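Side-chain contacts in sensor protein (Pseudomonas syringae pv. tomato, PDB 2R8R), which forms the N-terminal region, of P-loop NTPase-like fold, of KdpD, a membrane sensor that probably transfers phosphate from ATP to a protein histidine: residues V37-V42 / A52-L57; D134-R137 / Q143-E146; F157-I162 / Q206-Q211; E168-L173 / T195-L200. One frame throughout, in Å; residues are numbered along the deposited sequence.

Interaction 1 (V37-V42 / A52-L57)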
loop_
_atom_site.group_PDB
_atom_site.type_symbol
_atom_site.label_atom_id
_atom_site.label_comp_id
_atom_site.label_asym_id
_atom_site.label_seq_id
_atom_site.Cartn_x
_atom_site.Cartn_y
_atom_site.Cartn_z
ATOM N N VAL A 37 12.218 6.000 -12.669
ATOM C CA VAL A 37 11.192 5.358 -11.864
ATOM C C VAL A 37 11.179 3.850 -12.093
ATOM O O VAL A 37 11.334 3.399 -13.212
ATOM C CB VAL A 37 9.787 5.935 -12.204
ATOM C CG1 VAL A 37 8.684 5.276 -11.325
ATOM C CG2 VAL A 37 9.792 7.450 -12.053
HETATM N N MSE A 38 11.013 3.093 -11.018
HETATM C CA MSE A 38 10.889 1.655 -11.074
HETATM C C MSE A 38 9.740 1.185 -10.153
HETATM O O MSE A 38 9.611 1.616 -9.005
HETATM C CB MSE A 38 12.176 1.007 -10.632
HETATM C CG MSE A 38 12.176 -0.497 -10.757
HETATM SE SE MSE A 38 12.345 -1.099 -12.613
HETATM C CE MSE A 38 14.268 -0.800 -12.657
ATOM N N ALA A 39 8.887 0.335 -10.692
ATOM C CA ALA A 39 7.873 -0.346 -9.916
ATOM C C ALA A 39 8.539 -1.542 -9.250
ATOM O O ALA A 39 9.080 -2.416 -9.930
ATOM C CB ALA A 39 6.702 -0.772 -10.822
ATOM N N GLY A 40 8.526 -1.548 -7.915
ATOM C CA GLY A 40 9.071 -2.658 -7.120
ATOM C C GLY A 40 8.015 -3.700 -6.833
ATOM O O GLY A 40 8.181 -4.886 -7.136
ATOM N N VAL A 41 6.911 -3.250 -6.252
ATOM C CA VAL A 41 5.715 -4.069 -6.133
ATOM C C VAL A 41 4.483 -3.190 -6.258
ATOM O O VAL A 41 4.336 -2.223 -5.537
ATOM C CB VAL A 41 5.692 -4.946 -4.822
ATOM C CG1 VAL A 41 6.066 -4.152 -3.583
ATOM C CG2 VAL A 41 4.342 -5.724 -4.707
ATOM N N VAL A 42 3.601 -3.540 -7.184
ATOM C CA VAL A 42 2.378 -2.779 -7.423
ATOM C C VAL A 42 1.228 -3.746 -7.628
ATOM O O VAL A 42 1.290 -4.617 -8.465
ATOM C CB VAL A 42 2.506 -1.810 -8.634
ATOM C CG1 VAL A 42 1.166 -1.076 -8.901
ATOM C CG2 VAL A 42 3.638 -0.802 -8.394
ATOM N N ALA A 52 -3.108 -0.361 -17.007
ATOM C CA ALA A 52 -2.569 0.478 -18.117
ATOM C C ALA A 52 -1.551 1.536 -17.642
ATOM O O ALA A 52 -0.610 1.853 -18.364
ATOM C CB ALA A 52 -3.692 1.126 -18.933
ATOM N N LEU A 53 -1.725 2.096 -16.446
ATOM C CA LEU A 53 -0.686 2.976 -15.898
ATOM C C LEU A 53 0.608 2.200 -15.568
ATOM O O LEU A 53 1.714 2.641 -15.866
ATOM C CB LEU A 53 -1.195 3.733 -14.667
ATOM C CG LEU A 53 -2.192 4.859 -14.968
ATOM C CD1 LEU A 53 -2.572 5.580 -13.658
ATOM C CD2 LEU A 53 -1.614 5.819 -16.019
ATOM N N LEU A 54 0.462 1.032 -14.973
ATOM C CA LEU A 54 1.610 0.238 -14.627
ATOM C C LEU A 54 2.433 -0.180 -15.855
ATOM O O LEU A 54 3.659 -0.220 -15.799
ATOM C CB LEU A 54 1.189 -0.972 -13.807
ATOM C CG LEU A 54 2.283 -1.904 -13.308
ATOM C CD1 LEU A 54 3.317 -1.124 -12.475
ATOM C CD2 LEU A 54 1.634 -3.072 -12.534
ATOM N N ASN A 55 1.766 -0.488 -16.947
ATOM C CA ASN A 55 2.453 -0.940 -18.149
ATOM C C ASN A 55 3.228 0.158 -18.863
ATOM O O ASN A 55 4.044 -0.147 -19.717
ATOM C CB ASN A 55 1.474 -1.651 -19.114
ATOM C CG ASN A 55 1.106 -3.083 -18.629
ATOM O OD1 ASN A 55 0.024 -3.596 -18.980
ATOM N ND2 ASN A 55 2.006 -3.733 -17.821
ATOM N N GLY A 56 3.008 1.416 -18.500
ATOM C CA GLY A 56 3.865 2.506 -18.951
ATOM C C GLY A 56 5.094 2.825 -18.094
ATOM O O GLY A 56 5.814 3.785 -18.380
ATOM N N LEU A 57 5.318 2.054 -17.029
ATOM C CA LEU A 57 6.392 2.296 -16.097
ATOM C C LEU A 57 7.359 1.117 -16.121
ATOM O O LEU A 57 6.927 -0.031 -16.285
ATOM C CB LEU A 57 5.837 2.457 -14.671
ATOM C CG LEU A 57 4.951 3.669 -14.380
ATOM C CD1 LEU A 57 4.194 3.490 -13.055
ATOM C CD2 LEU A 57 5.760 4.950 -14.394
#
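Val42 and Leu54 bring the two backbones closest, with 7.8 Å between their CA atoms, where the chain leaving strand 37-39 passes the end of helix 48-54. The backbone of 52-57 then folds into a type I beta turn from Leu54 to Leu57, in which Leu57 N donates to Leu54 O over 3.1 Å. That turn sets two leucines, three residues apart, against the strand and the loop that follows it.

The contact is apolar throughout. Leu54 has CG anti to its backbone N (chi1 -178°), which sends its branched end across to the other segment. There CD1 meets Ala39 CB at 3.8 Å and Val42 CB at 4.0 Å, bridging the corner that the chain makes at Gly40. Val42 and Leu54 reach toward each other tip to tip, with Val42 CG2 4.1 Å from Leu54 CD1. Further back along the strand, Leu57 makes a looser contact, its CD2 lying 4.3 Å from Val37 CG1. No hydrogen bond links the segments, and on the 52-57 side the two leucines bury similar areas.

A glycerol, probably from the crystallisation liquor, lies beside the Leu54 side chain and is hydrogen-bonded to Val42 N; Val42 also touches Thr20 of the probable P-loop. Strand 37-39 is the outermost strand on this side of the parallel sheet. Its neighbour, strand 87-90, contributes Leu89 to both Val42 and Leu57, while helix 19-32 places His28 against Leu57.

Interaction 2 (D134-R137 / Q143-E146). With SO4 (sulfate ion), chain E.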
loop_
_atom_site.group_PDB
_atom_site.type_symbol
_atom_site.label_atom_id
_atom_site.label_comp_id
_atom_site.label_asym_id
_atom_site.label_seq_id
_atom_site.Cartn_x
_atom_site.Cartn_y
_atom_site.Cartn_z
ATOM N N ASP A 134 -6.808 -2.133 17.985
ATOM C CA ASP A 134 -7.938 -2.394 18.880
ATOM C C ASP A 134 -9.191 -1.580 18.538
ATOM O O ASP A 134 -10.289 -2.102 18.574
ATOM C CB ASP A 134 -7.533 -2.139 20.334
ATOM C CG ASP A 134 -6.438 -3.104 20.821
ATOM O OD1 ASP A 134 -6.055 -4.011 20.038
ATOM O OD2 ASP A 134 -5.959 -2.967 21.982
ATOM N N GLN A 135 -9.039 -0.306 18.209
ATOM C CA GLN A 135 -10.172 0.482 17.715
ATOM C C GLN A 135 -10.764 -0.168 16.462
ATOM O O GLN A 135 -11.968 -0.386 16.399
ATOM C CB GLN A 135 -9.755 1.930 17.459
ATOM C CG GLN A 135 -10.924 2.901 17.276
ATOM C CD GLN A 135 -10.449 4.335 17.034
ATOM O OE1 GLN A 135 -9.251 4.614 17.085
ATOM N NE2 GLN A 135 -11.387 5.244 16.772
ATOM N N VAL A 136 -9.924 -0.514 15.487
ATOM C CA VAL A 136 -10.408 -1.183 14.272
ATOM C C VAL A 136 -11.105 -2.529 14.551
ATOM O O VAL A 136 -12.178 -2.794 13.998
ATOM C CB VAL A 136 -9.287 -1.363 13.207
ATOM C CG1 VAL A 136 -9.805 -2.155 11.959
ATOM C CG2 VAL A 136 -8.733 -0.018 12.788
ATOM N N ARG A 137 -10.510 -3.364 15.400
ATOM C CA ARG A 137 -11.100 -4.660 15.759
ATOM C C ARG A 137 -12.438 -4.480 16.506
ATOM O O ARG A 137 -13.377 -5.225 16.270
ATOM C CB ARG A 137 -10.113 -5.478 16.604
ATOM C CG ARG A 137 -10.562 -6.914 16.979
ATOM C CD ARG A 137 -9.367 -7.697 17.600
ATOM N NE ARG A 137 -9.751 -8.887 18.354
ATOM C CZ ARG A 137 -8.922 -9.593 19.135
ATOM N NH1 ARG A 137 -7.646 -9.236 19.282
ATOM N NH2 ARG A 137 -9.370 -10.664 19.780
ATOM N N GLN A 143 -9.857 -8.937 12.927
ATOM C CA GLN A 143 -8.472 -8.841 13.392
ATOM C C GLN A 143 -7.529 -8.228 12.335
ATOM O O GLN A 143 -7.480 -8.694 11.205
ATOM C CB GLN A 143 -7.988 -10.258 13.694
ATOM C CG GLN A 143 -6.612 -10.365 14.277
ATOM C CD GLN A 143 -6.639 -10.703 15.762
ATOM O OE1 GLN A 143 -6.776 -11.883 16.157
ATOM N NE2 GLN A 143 -6.512 -9.663 16.600
ATOM N N VAL A 144 -6.770 -7.194 12.682
ATOM C CA VAL A 144 -5.730 -6.716 11.757
ATOM C C VAL A 144 -4.413 -7.393 12.099
ATOM O O VAL A 144 -3.797 -7.081 13.110
ATOM C CB VAL A 144 -5.597 -5.178 11.758
ATOM C CG1 VAL A 144 -4.559 -4.715 10.677
ATOM C CG2 VAL A 144 -6.974 -4.550 11.526
ATOM N N ARG A 145 -3.992 -8.319 11.245
ATOM C CA ARG A 145 -2.793 -9.112 11.481
ATOM C C ARG A 145 -1.481 -8.496 10.958
ATOM O O ARG A 145 -0.427 -8.756 11.523
ATOM C CB ARG A 145 -2.963 -10.500 10.863
ATOM C CG ARG A 145 -4.005 -11.326 11.573
ATOM C CD ARG A 145 -4.398 -12.537 10.765
ATOM N NE ARG A 145 -5.671 -13.050 11.243
ATOM C CZ ARG A 145 -5.833 -13.765 12.344
ATOM N NH1 ARG A 145 -4.809 -14.083 13.110
ATOM N NH2 ARG A 145 -7.042 -14.165 12.678
ATOM N N GLU A 146 -1.540 -7.739 9.863
ATOM C CA GLU A 146 -0.358 -7.023 9.358
ATOM C C GLU A 146 -0.435 -5.595 9.928
ATOM O O GLU A 146 -1.310 -4.817 9.555
ATOM C CB GLU A 146 -0.331 -7.021 7.817
ATOM C CG GLU A 146 -0.072 -8.395 7.151
ATOM C CD GLU A 146 0.037 -8.310 5.632
ATOM O OE1 GLU A 146 -0.847 -7.624 5.038
ATOM O OE2 GLU A 146 0.971 -8.916 5.017
HETATM S S SO4 E . -10.281 -12.865 12.163
HETATM O O1 SO4 E . -10.917 -14.009 11.531
HETATM O O2 SO4 E . -11.209 -11.781 12.431
HETATM O O3 SO4 E . -9.727 -13.238 13.482
HETATM O O4 SO4 E . -9.286 -12.425 11.193
#
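Val136 and Arg137 of helix 133-140 pack against Val144 and Gln143, a partly buried contact in which the loop after the helix folds back along it. The buried half is purely apolar: Val136 CG1 touches Val144 CG2 at 3.7 Å, the two side chains crossing at about a right angle.

Toward solvent, Arg137 and Gln143 run side by side and point the same way. The arginine chain is extended, whereas Gln143 bends at chi2 (106°), which lays its amide carbon CD over one face of the Arg137 guanidinium, near the rim. Guanidinium and amide planes stand 71° apart. Arg137 NH1 and Gln143 NE2 approach to 2.9 Å, but both are donors; this is no hydrogen bond, and the modelled orientation of the amide is doubtful.

A sulfate, probably from the crystallisation liquor, sits beside the loop. Gln143 N donates to its O2 at 3.2 Å in a nearly straight bond (175°), and Arg145 NH2 adds a weak one to O4. Gln143 CG meanwhile lies over the centre of the Arg145 guanidinium.

This is local helix-loop packing: Asn133 ND2 holds the loop through Val144 O, Gln127 packs on both valines, and the valine pair joins the loop to helix 133-140 beside helix 194-209, whose Met203 packs on Val136.

Interaction 3 (F157-I162 / Q206-Q211)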
loop_
_atom_site.group_PDB
_atom_site.type_symbol
_atom_site.label_atom_id
_atom_site.label_comp_id
_atom_site.label_asym_id
_atom_site.label_seq_id
_atom_site.Cartn_x
_atom_site.Cartn_y
_atom_site.Cartn_z
ATOM N N PHE A 157 8.478 11.579 4.772
ATOM C CA PHE A 157 8.693 12.913 4.269
ATOM C C PHE A 157 7.368 13.595 3.873
ATOM O O PHE A 157 7.137 14.757 4.172
ATOM C CB PHE A 157 9.601 12.852 3.058
ATOM C CG PHE A 157 10.166 14.166 2.671
ATOM C CD1 PHE A 157 11.174 14.746 3.423
ATOM C CD2 PHE A 157 9.744 14.811 1.528
ATOM C CE1 PHE A 157 11.730 15.964 3.050
ATOM C CE2 PHE A 157 10.297 16.033 1.163
ATOM C CZ PHE A 157 11.280 16.609 1.937
ATOM N N ASP A 158 6.524 12.856 3.170
ATOM C CA ASP A 158 5.286 13.370 2.617
ATOM C C ASP A 158 4.172 12.347 2.895
ATOM O O ASP A 158 4.385 11.147 2.829
ATOM C CB ASP A 158 5.424 13.521 1.076
ATOM C CG ASP A 158 5.934 14.892 0.609
ATOM O OD1 ASP A 158 5.652 15.963 1.250
ATOM O OD2 ASP A 158 6.573 14.887 -0.494
ATOM N N LEU A 159 2.985 12.852 3.199
ATOM C CA LEU A 159 1.824 12.019 3.345
ATOM C C LEU A 159 0.675 12.642 2.576
ATOM O O LEU A 159 0.400 13.845 2.730
ATOM C CB LEU A 159 1.460 11.854 4.836
ATOM C CG LEU A 159 0.291 10.891 5.120
ATOM C CD1 LEU A 159 0.772 9.673 5.893
ATOM C CD2 LEU A 159 -0.791 11.592 5.892
ATOM N N VAL A 160 0.009 11.858 1.740
ATOM C CA VAL A 160 -1.198 12.334 1.068
ATOM C C VAL A 160 -2.388 11.445 1.385
ATOM O O VAL A 160 -2.301 10.212 1.276
ATOM C CB VAL A 160 -0.977 12.556 -0.482
ATOM C CG1 VAL A 160 -0.510 11.337 -1.154
ATOM C CG2 VAL A 160 -2.222 13.074 -1.147
ATOM N N LEU A 161 -3.488 12.069 1.824
ATOM C CA LEU A 161 -4.784 11.376 2.003
ATOM C C LEU A 161 -5.551 11.219 0.702
ATOM O O LEU A 161 -5.814 12.197 0.004
ATOM C CB LEU A 161 -5.659 12.129 3.033
ATOM C CG LEU A 161 -6.998 11.502 3.449
ATOM C CD1 LEU A 161 -6.772 10.124 4.067
ATOM C CD2 LEU A 161 -7.778 12.496 4.404
ATOM N N ILE A 162 -5.858 9.963 0.359
ATOM C CA ILE A 162 -6.678 9.619 -0.792
ATOM C C ILE A 162 -8.042 9.273 -0.183
ATOM O O ILE A 162 -8.185 8.315 0.572
ATOM C CB ILE A 162 -6.089 8.455 -1.619
ATOM C CG1 ILE A 162 -4.637 8.779 -2.014
ATOM C CG2 ILE A 162 -6.995 8.073 -2.819
ATOM C CD1 ILE A 162 -4.488 9.939 -2.913
ATOM N N GLN A 206 -8.137 11.920 10.665
ATOM C CA GLN A 206 -7.501 12.266 11.927
ATOM C C GLN A 206 -6.011 11.925 11.878
ATOM O O GLN A 206 -5.181 12.703 12.321
ATOM C CB GLN A 206 -8.172 11.528 13.066
ATOM C CG GLN A 206 -9.561 12.050 13.455
ATOM C CD GLN A 206 -10.256 11.122 14.473
ATOM O OE1 GLN A 206 -9.868 9.947 14.640
ATOM N NE2 GLN A 206 -11.301 11.637 15.135
ATOM N N THR A 207 -5.670 10.758 11.334
ATOM C CA THR A 207 -4.270 10.402 11.077
ATOM C C THR A 207 -3.545 11.437 10.207
ATOM O O THR A 207 -2.462 11.875 10.575
ATOM C CB THR A 207 -4.125 9.013 10.429
ATOM O OG1 THR A 207 -4.716 8.019 11.279
ATOM C CG2 THR A 207 -2.598 8.649 10.179
ATOM N N ALA A 208 -4.153 11.831 9.082
ATOM C CA ALA A 208 -3.538 12.799 8.162
ATOM C C ALA A 208 -3.369 14.184 8.779
ATOM O O ALA A 208 -2.396 14.890 8.450
ATOM C CB ALA A 208 -4.309 12.901 6.834
ATOM N N ALA A 209 -4.303 14.580 9.643
ATOM C CA ALA A 209 -4.266 15.891 10.262
ATOM C C ALA A 209 -3.188 15.973 11.347
ATOM O O ALA A 209 -2.564 17.036 11.528
ATOM C CB ALA A 209 -5.636 16.250 10.845
ATOM N N ALA A 210 -2.975 14.854 12.054
ATOM C CA ALA A 210 -1.948 14.741 13.091
ATOM C C ALA A 210 -0.516 14.700 12.543
ATOM O O ALA A 210 0.435 14.790 13.328
ATOM C CB ALA A 210 -2.202 13.491 13.953
ATOM N N GLN A 211 -0.342 14.553 11.225
ATOM C CA GLN A 211 1.004 14.568 10.608
ATOM C C GLN A 211 1.501 15.999 10.473
ATOM O O GLN A 211 2.677 16.270 10.737
ATOM C CB GLN A 211 0.994 13.883 9.231
ATOM C CG GLN A 211 2.399 13.668 8.543
ATOM C CD GLN A 211 3.008 12.249 8.738
ATOM O OE1 GLN A 211 2.491 11.432 9.510
ATOM N NE2 GLN A 211 4.115 11.973 8.028
#
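Leu159 and Leu161 meet Ala208 where an outermost strand of the parallel sheet, 158-161, is flanked by the C-terminal part of helix 194-209, in a domain assigned to the P-loop NTPase clan. The backbones come close because alanine occupies the interface: the CA atoms of Leu161 and Ala208 are 6.4 Å apart.

The tight part centres on this small residue. Leu159 CD2 lies 3.8 Å from Ala208 CA and almost as near its CB, so that one methyl branch presses on the helix backbone itself. CG of Leu159 stands anti to the backbone N (chi1 -176°), carrying the branch out from the strand. Two residues on, Leu161 adds its CB, 4.1 Å from Ala208 CB, and the alanine methyl is thereby touched by two residues on the same face of the strand. The Leu161 side chain also packs on Ala204 and Met205, earlier in the helix.

The other side is loose and exposed. There Gln211, the last residue in the model, bends at chi2 (97°) and brings its amide end near Leu159 without any polar bond across the contact. On the sheet side, strand 158-161 is hydrogen-bonded to strand 7-12, which leads into the probable P-loop. The Gln211 amide has its polar partner elsewhere: NE2 donates to Leu153 O while standing 4.2 Å from Leu159 CB.

Interaction 4 (E168-L173 / T195-L200)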
loop_
_atom_site.group_PDB
_atom_site.type_symbol
_atom_site.label_atom_id
_atom_site.label_comp_id
_atom_site.label_asym_id
_atom_site.label_seq_id
_atom_site.Cartn_x
_atom_site.Cartn_y
_atom_site.Cartn_z
ATOM N N GLU A 168 -20.001 5.604 -1.941
ATOM C CA GLU A 168 -19.384 5.361 -3.216
ATOM C C GLU A 168 -18.468 4.145 -3.194
ATOM O O GLU A 168 -18.446 3.374 -4.138
ATOM C CB GLU A 168 -18.611 6.613 -3.629
ATOM C CG GLU A 168 -18.225 6.562 -5.044
ATOM C CD GLU A 168 -17.495 7.803 -5.517
ATOM O OE1 GLU A 168 -17.740 8.925 -4.992
ATOM O OE2 GLU A 168 -16.685 7.620 -6.447
ATOM N N LEU A 169 -17.702 3.971 -2.124
ATOM C CA LEU A 169 -16.887 2.746 -1.955
ATOM C C LEU A 169 -17.743 1.448 -1.933
ATOM O O LEU A 169 -17.374 0.452 -2.541
ATOM C CB LEU A 169 -16.016 2.843 -0.691
ATOM C CG LEU A 169 -14.935 1.775 -0.476
ATOM C CD1 LEU A 169 -14.061 1.564 -1.695
ATOM C CD2 LEU A 169 -14.088 2.140 0.769
ATOM N N LEU A 170 -18.887 1.483 -1.253
ATOM C CA LEU A 170 -19.873 0.378 -1.282
ATOM C C LEU A 170 -20.395 0.087 -2.709
ATOM O O LEU A 170 -20.533 -1.067 -3.084
ATOM C CB LEU A 170 -21.025 0.669 -0.340
ATOM C CG LEU A 170 -20.660 0.633 1.149
ATOM C CD1 LEU A 170 -21.777 1.163 2.019
ATOM C CD2 LEU A 170 -20.271 -0.827 1.560
ATOM N N GLU A 171 -20.608 1.124 -3.527
ATOM C CA GLU A 171 -20.997 0.895 -4.916
ATOM C C GLU A 171 -19.904 0.215 -5.690
ATOM O O GLU A 171 -20.185 -0.609 -6.536
ATOM C CB GLU A 171 -21.283 2.198 -5.651
ATOM C CG GLU A 171 -22.641 2.703 -5.585
ATOM C CD GLU A 171 -22.761 4.039 -6.280
ATOM O OE1 GLU A 171 -21.697 4.653 -6.626
ATOM O OE2 GLU A 171 -23.912 4.502 -6.470
ATOM N N ARG A 172 -18.666 0.660 -5.478
ATOM C CA ARG A 172 -17.480 0.033 -6.103
ATOM C C ARG A 172 -17.313 -1.447 -5.762
ATOM O O ARG A 172 -16.994 -2.263 -6.622
ATOM C CB ARG A 172 -16.209 0.767 -5.713
ATOM C CG ARG A 172 -16.130 2.145 -6.264
ATOM C CD ARG A 172 -14.779 2.776 -6.001
ATOM N NE ARG A 172 -13.782 2.255 -6.926
ATOM C CZ ARG A 172 -13.680 2.624 -8.204
ATOM N NH1 ARG A 172 -14.536 3.499 -8.727
ATOM N NH2 ARG A 172 -12.742 2.098 -8.982
ATOM N N LEU A 173 -17.499 -1.774 -4.496
ATOM C CA LEU A 173 -17.486 -3.150 -4.025
ATOM C C LEU A 173 -18.601 -3.977 -4.734
ATOM O O LEU A 173 -18.343 -5.013 -5.337
ATOM C CB LEU A 173 -17.623 -3.132 -2.490
ATOM C CG LEU A 173 -17.670 -4.443 -1.695
ATOM C CD1 LEU A 173 -16.374 -5.225 -1.835
ATOM C CD2 LEU A 173 -18.012 -4.145 -0.250
ATOM N N THR A 195 -21.349 2.166 8.269
ATOM C CA THR A 195 -20.898 2.555 9.599
ATOM C C THR A 195 -19.393 2.374 9.753
ATOM O O THR A 195 -18.729 3.275 10.238
ATOM C CB THR A 195 -21.644 1.750 10.709
ATOM O OG1 THR A 195 -22.947 2.311 10.906
ATOM C CG2 THR A 195 -20.889 1.819 12.028
ATOM N N ASN A 196 -18.868 1.203 9.398
ATOM C CA ASN A 196 -17.440 0.929 9.554
ATOM C C ASN A 196 -16.541 1.794 8.655
ATOM O O ASN A 196 -15.518 2.322 9.101
ATOM C CB ASN A 196 -17.154 -0.554 9.269
ATOM C CG ASN A 196 -17.680 -1.484 10.357
ATOM O OD1 ASN A 196 -18.039 -1.041 11.443
ATOM N ND2 ASN A 196 -17.732 -2.788 10.053
ATOM N N LEU A 197 -16.949 1.966 7.402
ATOM C CA LEU A 197 -16.183 2.757 6.448
ATOM C C LEU A 197 -16.189 4.254 6.806
ATOM O O LEU A 197 -15.216 4.949 6.561
ATOM C CB LEU A 197 -16.689 2.503 5.008
ATOM C CG LEU A 197 -16.451 1.091 4.445
ATOM C CD1 LEU A 197 -17.253 0.850 3.119
ATOM C CD2 LEU A 197 -14.933 0.778 4.263
ATOM N N THR A 198 -17.266 4.739 7.397
ATOM C CA THR A 198 -17.344 6.100 7.914
ATOM C C THR A 198 -16.356 6.292 9.055
ATOM O O THR A 198 -15.632 7.305 9.110
ATOM C CB THR A 198 -18.778 6.409 8.424
ATOM O OG1 THR A 198 -19.666 6.444 7.300
ATOM C CG2 THR A 198 -18.844 7.737 9.175
ATOM N N ALA A 199 -16.323 5.303 9.951
ATOM C CA ALA A 199 -15.415 5.294 11.085
ATOM C C ALA A 199 -13.956 5.304 10.609
ATOM O O ALA A 199 -13.158 6.064 11.092
ATOM C CB ALA A 199 -15.710 4.046 11.986
ATOM N N LEU A 200 -13.620 4.462 9.646
ATOM C CA LEU A 200 -12.253 4.365 9.112
ATOM C C LEU A 200 -11.818 5.620 8.335
ATOM O O LEU A 200 -10.665 6.028 8.407
ATOM C CB LEU A 200 -12.124 3.136 8.223
ATOM C CG LEU A 200 -12.175 1.809 8.974
ATOM C CD1 LEU A 200 -12.616 0.679 8.012
ATOM C CD2 LEU A 200 -10.825 1.514 9.625
#
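No flat group enters the contact of Leu169 and Leu170 with Leu197: there is no ring, amide or guanidinium face to cover, and three branched aliphatic ends do all the touching. They bring helix 166-174 and helix 194-209 together through their tips, with 8.4 Å between the CA atoms of Leu169 and Leu197.

Leu197 works with both of its methyls. CD2 meets Leu169 CD2 at 3.8 Å, and the two side chains cross at about a right angle. CD1 turns to the next residue of the facing helix, 3.8 Å from Leu170 CD2 and 3.9 Å from Leu170 CG, so the fork of Leu197 is shared between two consecutive leucines.

These two arrive differently. Leu169 is aimed at the partner helix from its base, with CG opposite the backbone N (chi1 -170°). Leu170 starts out beside the interface and comes nearer only at its end, its CG lying alongside the backbone N and opposite the carbonyl carbon (chi1 -69°). With no polar bond between the segments, the join rests on apolar packing alone.

Leu169 and Leu197 both also touch Ala14, in the loop after strand 7-12. Pro166 extends the cover of Leu197. The result is a small leucine-lined helix-helix interface set beside what is probably the Walker A loop of a P-loop NTPase fold.

How the interactions relate
From the N terminus, interaction 1 closes first, joining an outermost strand of the sheet to the helix and turn that follow. Interaction 2 comes next, a short loop returning to its own helix, about 30 Å from interaction 1 between centres and on the opposite side of the chain's centre. Interaction 3 then spans 157-211, bringing the C-terminal helix back to the other outermost strand, and interaction 4 lies wholly within that span. Interactions 3 and 4 share helix 194-209, which thereby connects the sheet with helix 166-174. Helix 194-209 also meets interaction 2, through Leu200 CD2 and Val136 CG2, 4.1 Å apart. None of the spans cross.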